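Insulinase family protease (Yersinia pestis, PDB 3GO9) is a predicted insulinase (M16) family protease that binds zinc, although its peptidase activity and substrates are uncertain. Local coordinates at residues L73-F85 and D130-V144. Sequence-based numbering, arbitrary orientation.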
ATOM      1  N   LEU A  73      -2.207  13.583  16.398  1.00  8.72           N
ATOM      2  CA  LEU A  73      -1.743  13.827  17.777  1.00  9.21           C
ATOM      3  C   LEU A  73      -2.048  12.664  18.717  1.00  8.51           C
ATOM      4  O   LEU A  73      -1.241  12.289  19.568  1.00  8.98           O
ATOM      5  CB  LEU A  73      -2.319  15.124  18.362  1.00  9.62           C
ATOM      6  CG  LEU A  73      -1.947  15.493  19.791  1.00 11.50           C
ATOM      7  CD1 LEU A  73      -0.478  15.546  19.972  1.00 13.86           C
ATOM      8  CD2 LEU A  73      -2.587  16.806  20.199  1.00 12.30           C
ATOM      9  N   LEU A  74      -3.233  12.060  18.552  1.00  9.29           N
ATOM     10  CA  LEU A  74      -3.690  11.022  19.484  1.00  9.12           C
ATOM     11  C   LEU A  74      -2.640   9.939  19.689  1.00  8.48           C
ATOM     12  O   LEU A  74      -2.362   9.597  20.817  1.00  9.19           O
ATOM     13  CB  LEU A  74      -5.045  10.435  19.059  1.00  9.43           C
ATOM     14  CG  LEU A  74      -6.280  11.336  19.057  1.00  8.31           C
ATOM     15  CD1 LEU A  74      -7.506  10.625  18.422  1.00  9.88           C
ATOM     16  CD2 LEU A  74      -6.557  11.816  20.485  1.00  9.56           C
ATOM     17  N   PRO A  75      -2.061   9.369  18.614  1.00  8.87           N
ATOM     18  CA  PRO A  75      -1.121   8.307  18.901  1.00  8.42           C
ATOM     19  C   PRO A  75       0.128   8.750  19.625  1.00  9.35           C
ATOM     20  O   PRO A  75       0.733   7.923  20.344  1.00  9.33           O
ATOM     21  CB  PRO A  75      -0.776   7.742  17.508  1.00  9.68           C
ATOM     22  CG  PRO A  75      -1.359   8.637  16.561  1.00 13.21           C
ATOM     23  CD  PRO A  75      -2.336   9.487  17.171  1.00  9.69           C
ATOM     24  N   ARG A  76       0.526  10.023  19.481  1.00  8.38           N
ATOM     25  CA  ARG A  76       1.685  10.485  20.224  1.00  9.56           C
ATOM     26  C   ARG A  76       1.390  10.463  21.751  1.00  8.90           C
ATOM     27  O   ARG A  76       2.263  10.195  22.588  1.00 10.15           O
ATOM     28  CB  ARG A  76       2.061  11.895  19.772  1.00 11.03           C
ATOM     29  CG  ARG A  76       3.492  12.226  20.210  1.00 13.85           C
ATOM     30  CD  ARG A  76       3.861  13.638  19.828  1.00 17.56           C
ATOM     31  NE  ARG A  76       3.953  13.892  18.392  1.00 17.97           N
ATOM     32  CZ  ARG A  76       4.531  14.988  17.906  1.00 24.39           C
ATOM     33  NH1 ARG A  76       5.037  15.896  18.738  1.00 23.53           N
ATOM     34  NH2 ARG A  76       4.582  15.214  16.590  1.00 23.79           N
ATOM     35  N   LEU A  77       0.149  10.735  22.115  1.00  8.99           N
ATOM     36  CA  LEU A  77      -0.267  10.667  23.523  1.00  7.39           C
ATOM     37  C   LEU A  77      -0.019   9.253  24.132  1.00  9.16           C
ATOM     38  O   LEU A  77       0.472   9.153  25.261  1.00 10.39           O
ATOM     39  CB  LEU A  77      -1.727  11.122  23.696  1.00  8.57           C
ATOM     40  CG  LEU A  77      -2.034  12.487  23.183  1.00 10.37           C
ATOM     41  CD1 LEU A  77      -3.567  12.775  23.419  1.00 13.87           C
ATOM     42  CD2 LEU A  77      -1.174  13.611  23.811  1.00 10.96           C
ATOM     43  N   ALA A  78      -0.367   8.231  23.363  1.00  9.57           N
ATOM     44  CA  ALA A  78      -0.256   6.848  23.717  1.00 10.41           C
ATOM     45  C   ALA A  78       1.211   6.461  23.997  1.00 11.48           C
ATOM     46  O   ALA A  78       1.471   5.493  24.724  1.00 11.74           O
ATOM     47  CB  ALA A  78      -0.878   5.914  22.604  1.00 10.23           C
ATOM     48  N   LEU A  79       2.162   7.236  23.452  1.00 12.33           N
ATOM     49  CA  LEU A  79       3.599   7.034  23.734  1.00 13.11           C
ATOM     50  C   LEU A  79       4.082   7.852  24.915  1.00 13.66           C
ATOM     51  O   LEU A  79       5.168   7.611  25.442  1.00 18.15           O
ATOM     52  CB  LEU A  79       4.456   7.376  22.505  1.00 12.99           C
ATOM     53  CG  LEU A  79       4.148   6.548  21.284  1.00 11.15           C
ATOM     54  CD1 LEU A  79       4.818   7.084  19.943  1.00 14.26           C
ATOM     55  CD2 LEU A  79       4.552   5.057  21.491  1.00 14.92           C
HETATM   56  N   MSE A  80       3.347   8.872  25.337  1.00 14.39           N
HETATM   57  CA  MSE A  80       3.736   9.643  26.506  1.00 13.95           C
HETATM   58  C   MSE A  80       3.391   8.864  27.747  1.00 14.36           C
HETATM   59  O   MSE A  80       4.160   8.833  28.703  1.00 16.15           O
HETATM   60  CB  MSE A  80       3.002  10.982  26.548  1.00 15.64           C
HETATM   61  CG  MSE A  80       3.178  11.848  25.359  1.00 17.70           C
HETATM   62 SE   MSE A  80       5.020  12.441  25.073  0.60 20.70          SE
HETATM   63  CE  MSE A  80       5.690  11.085  24.051  1.00 18.85           C
ATOM     64  N   SER A  81       2.208   8.273  27.767  1.00 12.18           N
ATOM     65  CA  SER A  81       1.764   7.578  28.958  1.00 12.49           C
ATOM     66  C   SER A  81       0.662   6.630  28.583  1.00 11.18           C
ATOM     67  O   SER A  81      -0.102   6.910  27.634  1.00 10.68           O
ATOM     68  CB  SER A  81       1.319   8.575  30.028  1.00 15.03           C
ATOM     69  OG  SER A  81      -0.030   8.875  29.931  1.00 20.61           O
ATOM     70  N   SER A  82       0.574   5.512  29.295  1.00  9.92           N
ATOM     71  CA  SER A  82      -0.473   4.543  29.018  1.00 10.51           C
ATOM     72  C   SER A  82      -0.984   3.981  30.326  1.00 11.61           C
ATOM     73  O   SER A  82      -0.195   3.642  31.208  1.00 11.97           O
ATOM     74  CB  SER A  82       0.022   3.462  28.094  1.00 11.21           C
ATOM     75  OG  SER A  82      -1.014   2.739  27.455  1.00 10.66           O
ATOM     76  N   ALA A  83      -2.298   3.919  30.455  1.00 10.42           N
ATOM     77  CA  ALA A  83      -2.909   3.688  31.792  1.00 12.70           C
ATOM     78  C   ALA A  83      -2.421   2.410  32.501  1.00 12.43           C
ATOM     79  O   ALA A  83      -2.284   2.413  33.749  1.00 15.61           O
ATOM     80  CB  ALA A  83      -4.431   3.691  31.714  1.00 13.24           C
ATOM     81  N   SER A  84      -2.104   1.351  31.767  1.00 11.63           N
ATOM     82  CA  SER A  84      -1.709   0.083  32.353  1.00 13.55           C
ATOM     83  C   SER A  84      -0.208  -0.011  32.633  1.00 12.15           C
ATOM     84  O   SER A  84       0.263  -1.061  33.074  1.00 14.82           O
ATOM     85  CB  SER A  84      -2.072  -1.068  31.441  1.00 14.28           C
ATOM     86  OG  SER A  84      -3.473  -1.138  31.187  1.00 16.60           O
ATOM     87  N   PHE A  85       0.517   1.066  32.410  1.00 12.64           N
ATOM     88  CA  PHE A  85       1.982   1.032  32.433  1.00 11.90           C
ATOM     89  C   PHE A  85       2.603   2.100  33.325  1.00 12.04           C
ATOM     90  O   PHE A  85       2.243   3.267  33.277  1.00 11.11           O
ATOM     91  CB  PHE A  85       2.534   1.313  31.034  1.00 12.21           C
ATOM     92  CG  PHE A  85       2.219   0.251  30.050  1.00 11.01           C
ATOM     93  CD1 PHE A  85       3.174  -0.668  29.664  1.00 13.43           C
ATOM     94  CD2 PHE A  85       0.964   0.174  29.456  1.00 11.87           C
ATOM     95  CE1 PHE A  85       2.892  -1.669  28.726  1.00 12.38           C
ATOM     96  CE2 PHE A  85       0.688  -0.859  28.509  1.00 12.06           C
ATOM     97  CZ  PHE A  85       1.661  -1.786  28.188  1.00 10.69           C
ATOM     98  N   ASP A 130       1.650  -7.401  27.234  1.00 11.79           N
ATOM     99  CA  ASP A 130       1.911  -5.954  27.318  1.00 11.78           C
ATOM    100  C   ASP A 130       1.447  -5.270  26.051  1.00 11.24           C
ATOM    101  O   ASP A 130       0.845  -4.179  26.104  1.00 11.64           O
ATOM    102  CB  ASP A 130       3.362  -5.629  27.558  1.00 14.21           C
ATOM    103  CG  ASP A 130       3.848  -6.064  28.936  1.00 19.94           C
ATOM    104  OD1 ASP A 130       2.996  -6.338  29.801  1.00 23.44           O
ATOM    105  OD2 ASP A 130       5.099  -6.118  29.113  1.00 25.36           O
ATOM    106  N   ALA A 131       1.742  -5.870  24.907  1.00  9.83           N
ATOM    107  CA  ALA A 131       1.319  -5.276  23.637  1.00  9.44           C
ATOM    108  C   ALA A 131      -0.205  -5.126  23.562  1.00 11.34           C
ATOM    109  O   ALA A 131      -0.742  -4.100  23.157  1.00 10.71           O
ATOM    110  CB  ALA A 131       1.821  -6.075  22.446  1.00 11.45           C
ATOM    111  N   LEU A 132      -0.911  -6.181  23.924  1.00  9.91           N
ATOM    112  CA  LEU A 132      -2.356  -6.102  23.910  1.00 10.32           C
ATOM    113  C   LEU A 132      -2.887  -5.071  24.900  1.00 10.70           C
ATOM    114  O   LEU A 132      -3.923  -4.417  24.624  1.00 10.46           O
ATOM    115  CB  LEU A 132      -2.981  -7.488  24.141  1.00  9.97           C
ATOM    116  CG  LEU A 132      -2.742  -8.544  23.058  1.00  9.32           C
ATOM    117  CD1 LEU A 132      -3.469  -9.833  23.475  1.00 12.62           C
ATOM    118  CD2 LEU A 132      -3.256  -8.112  21.676  1.00 11.85           C
ATOM    119  N   ALA A 133      -2.184  -4.893  26.033  1.00  9.45           N
ATOM    120  CA  ALA A 133      -2.580  -3.933  27.042  1.00  9.25           C
ATOM    121  C   ALA A 133      -2.359  -2.511  26.495  1.00  8.84           C
ATOM    122  O   ALA A 133      -3.235  -1.634  26.675  1.00  9.44           O
ATOM    123  CB  ALA A 133      -1.796  -4.196  28.274  1.00  9.84           C
ATOM    124  N   TRP A 134      -1.239  -2.288  25.803  1.00  9.11           N
ATOM    125  CA  TRP A 134      -0.950  -0.986  25.237  1.00  8.13           C
ATOM    126  C   TRP A 134      -2.005  -0.668  24.170  1.00  7.49           C
ATOM    127  O   TRP A 134      -2.532   0.430  24.088  1.00  7.62           O
ATOM    128  CB  TRP A 134       0.457  -0.881  24.629  1.00  9.03           C
ATOM    129  CG  TRP A 134       0.789   0.505  24.184  1.00  7.89           C
ATOM    130  CD1 TRP A 134       1.204   1.538  24.986  1.00  8.97           C
ATOM    131  CD2 TRP A 134       0.663   1.058  22.854  1.00  7.38           C
ATOM    132  NE1 TRP A 134       1.384   2.683  24.224  1.00 10.82           N
ATOM    133  CE2 TRP A 134       1.080   2.394  22.920  1.00  9.41           C
ATOM    134  CE3 TRP A 134       0.250   0.542  21.616  1.00 11.44           C
ATOM    135  CZ2 TRP A 134       1.089   3.217  21.817  1.00  8.92           C
ATOM    136  CZ3 TRP A 134       0.310   1.372  20.486  1.00 12.35           C
ATOM    137  CH2 TRP A 134       0.710   2.707  20.623  1.00 10.01           C
ATOM    138  N   LEU A 135      -2.327  -1.655  23.351  1.00  7.18           N
ATOM    139  CA  LEU A 135      -3.271  -1.438  22.250  1.00  7.84           C
ATOM    140  C   LEU A 135      -4.696  -1.214  22.797  1.00  9.40           C
ATOM    141  O   LEU A 135      -5.450  -0.389  22.239  1.00 10.19           O
ATOM    142  CB  LEU A 135      -3.286  -2.595  21.270  1.00  9.80           C
ATOM    143  CG  LEU A 135      -2.013  -2.710  20.422  1.00  9.43           C
ATOM    144  CD1 LEU A 135      -1.937  -4.099  19.751  1.00 11.42           C
ATOM    145  CD2 LEU A 135      -1.908  -1.624  19.373  1.00  9.68           C
ATOM    146  N   SER A 136      -5.068  -1.943  23.841  1.00  8.88           N
ATOM    147  CA  SER A 136      -6.401  -1.717  24.497  1.00 10.11           C
ATOM    148  C   SER A 136      -6.485  -0.433  25.296  1.00 10.05           C
ATOM    149  O   SER A 136      -7.525   0.243  25.281  1.00 10.81           O
ATOM    150  CB  SER A 136      -6.879  -2.939  25.257  1.00 12.62           C
ATOM    151  OG  SER A 136      -5.978  -3.354  26.262  1.00 13.85           O
ATOM    152  N   ASP A 137      -5.410  -0.057  25.964  1.00  9.15           N
ATOM    153  CA  ASP A 137      -5.316   1.289  26.560  1.00  8.24           C
ATOM    154  C   ASP A 137      -5.533   2.348  25.483  1.00  8.48           C
ATOM    155  O   ASP A 137      -6.290   3.309  25.672  1.00 11.06           O
ATOM    156  CB  ASP A 137      -3.927   1.563  27.192  1.00  8.33           C
ATOM    157  CG  ASP A 137      -3.631   0.828  28.495  1.00 10.18           C
ATOM    158  OD1 ASP A 137      -4.532   0.172  29.102  1.00 11.81           O
ATOM    159  OD2 ASP A 137      -2.449   1.015  28.949  1.00 10.74           O
ATOM    160  N   THR A 138      -4.862   2.201  24.338  1.00  8.00           N
ATOM    161  CA  THR A 138      -4.956   3.198  23.309  1.00  8.18           C
ATOM    162  C   THR A 138      -6.382   3.244  22.703  1.00  8.50           C
ATOM    163  O   THR A 138      -6.945   4.333  22.469  1.00 11.01           O
ATOM    164  CB  THR A 138      -3.941   2.866  22.223  1.00  7.98           C
ATOM    165  OG1 THR A 138      -2.609   2.930  22.767  1.00  8.12           O
ATOM    166  CG2 THR A 138      -4.019   3.824  21.080  1.00 10.96           C
ATOM    167  N   ALA A 139      -6.943   2.060  22.496  1.00  8.39           N
ATOM    168  CA  ALA A 139      -8.243   1.904  21.797  1.00  9.08           C
ATOM    169  C   ALA A 139      -9.368   2.472  22.606  1.00  9.51           C
ATOM    170  O   ALA A 139     -10.323   3.054  22.028  1.00 10.83           O
ATOM    171  CB  ALA A 139      -8.537   0.458  21.508  1.00  9.31           C
ATOM    172  N   GLY A 140      -9.309   2.316  23.916  1.00  9.76           N
ATOM    173  CA  GLY A 140     -10.431   2.706  24.786  1.00 11.82           C
ATOM    174  C   GLY A 140     -10.181   3.556  25.995  1.00 13.20           C
ATOM    175  O   GLY A 140     -11.162   3.981  26.620  1.00 13.85           O
ATOM    176  N   ASN A 141      -8.920   3.793  26.365  1.00 10.67           N
ATOM    177  CA  ASN A 141      -8.626   4.566  27.585  1.00  9.61           C
ATOM    178  C   ASN A 141      -7.408   5.469  27.390  1.00  9.83           C
ATOM    179  O   ASN A 141      -6.588   5.650  28.275  1.00 11.64           O
ATOM    180  CB  ASN A 141      -8.406   3.628  28.768  1.00 10.37           C
ATOM    181  CG  ASN A 141      -8.486   4.335  30.127  1.00 10.45           C
ATOM    182  OD1 ASN A 141      -9.139   5.342  30.285  1.00 12.16           O
ATOM    183  ND2 ASN A 141      -7.747   3.810  31.106  1.00  9.27           N
ATOM    184  N   LEU A 142      -7.342   6.074  26.233  1.00 10.40           N
ATOM    185  CA  LEU A 142      -6.190   6.934  25.854  1.00  9.85           C
ATOM    186  C   LEU A 142      -6.007   8.057  26.880  1.00 10.87           C
ATOM    187  O   LEU A 142      -6.987   8.637  27.346  1.00 10.19           O
ATOM    188  CB  LEU A 142      -6.404   7.506  24.451  1.00 11.42           C
ATOM    189  CG  LEU A 142      -5.247   8.328  23.891  1.00 11.90           C
ATOM    190  CD1 LEU A 142      -4.059   7.424  23.647  1.00 11.48           C
ATOM    191  CD2 LEU A 142      -5.657   9.065  22.570  1.00 14.09           C
ATOM    192  N   ALA A 143      -4.751   8.330  27.252  1.00 11.21           N
ATOM    193  CA  ALA A 143      -4.430   9.294  28.284  1.00 12.65           C
ATOM    194  C   ALA A 143      -4.414  10.691  27.676  1.00 13.18           C
ATOM    195  O   ALA A 143      -3.409  11.148  27.180  1.00 14.53           O
ATOM    196  CB  ALA A 143      -3.055   8.941  28.971  1.00 13.33           C
ATOM    197  N   VAL A 144      -5.567  11.342  27.662  1.00 14.35           N
ATOM    198  CA  VAL A 144      -5.715  12.635  27.022  1.00 14.61           C
ATOM    199  C   VAL A 144      -5.938  13.642  28.156  1.00 16.41           C
ATOM    200  O   VAL A 144      -6.986  13.678  28.778  1.00 16.73           O
ATOM    201  CB  VAL A 144      -6.921  12.652  26.043  1.00 14.26           C
ATOM    202  CG1 VAL A 144      -6.981  14.018  25.310  1.00 15.66           C
ATOM    203  CG2 VAL A 144      -6.832  11.485  25.040  1.00 15.02           C
TER
HETATM  204  O   HOH W   1      -2.591   6.334  26.676  1.00 12.24           O
HETATM  205  O   HOH W   2      -2.183   4.146  25.328  1.00 11.32           O
HETATM  206  O   HOH W   3      -3.996   4.970  28.523  1.00 14.07           O
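Within the M16 peptidase fold, D137 and the serines S82 and S84 exemplify how one buried carboxylate can organise a tight turn. The type I beta turn S82-F85, just beyond helix 70-80, sits against helix 125-140, and D137 takes three hydrogen bonds from it. D137 OD2 accepts S82 OG through its anti lone pair at 2.7 Å and S84 N from the syn side, 30° out of the carboxylate plane; OD1 offers its syn lone pair to S84 OG. With both oxygens engaged, the carboxylate's rotation is fixed, and the two donors on OD2 would probably favour its charged form.

Aromatic contacts extend this anchor. The edge of W134 is turned toward the face of F85 in an offset edge-to-face pair, planes at 75°, while F85 presents its own rim to D130 O, 3.3 Å from CZ. With CG anti to the backbone N (chi1 -174°), W134 reaches helix 70-80, where NE1 donates to A78 O at 2.9 Å and CZ2 meets A78 CB at 3.4 Å.

Apolar packing continues past the end of helix 125-140: L142 sends CD1 to A78 CB and CD2 to L74 CD2, and V144 meets L77. Helix 196-206 adds L199 beside L74 and V144.

Three waters bridge the two segments; one accepts from A83 N at 2.8 Å and donates to N141 O at 2.7 Å.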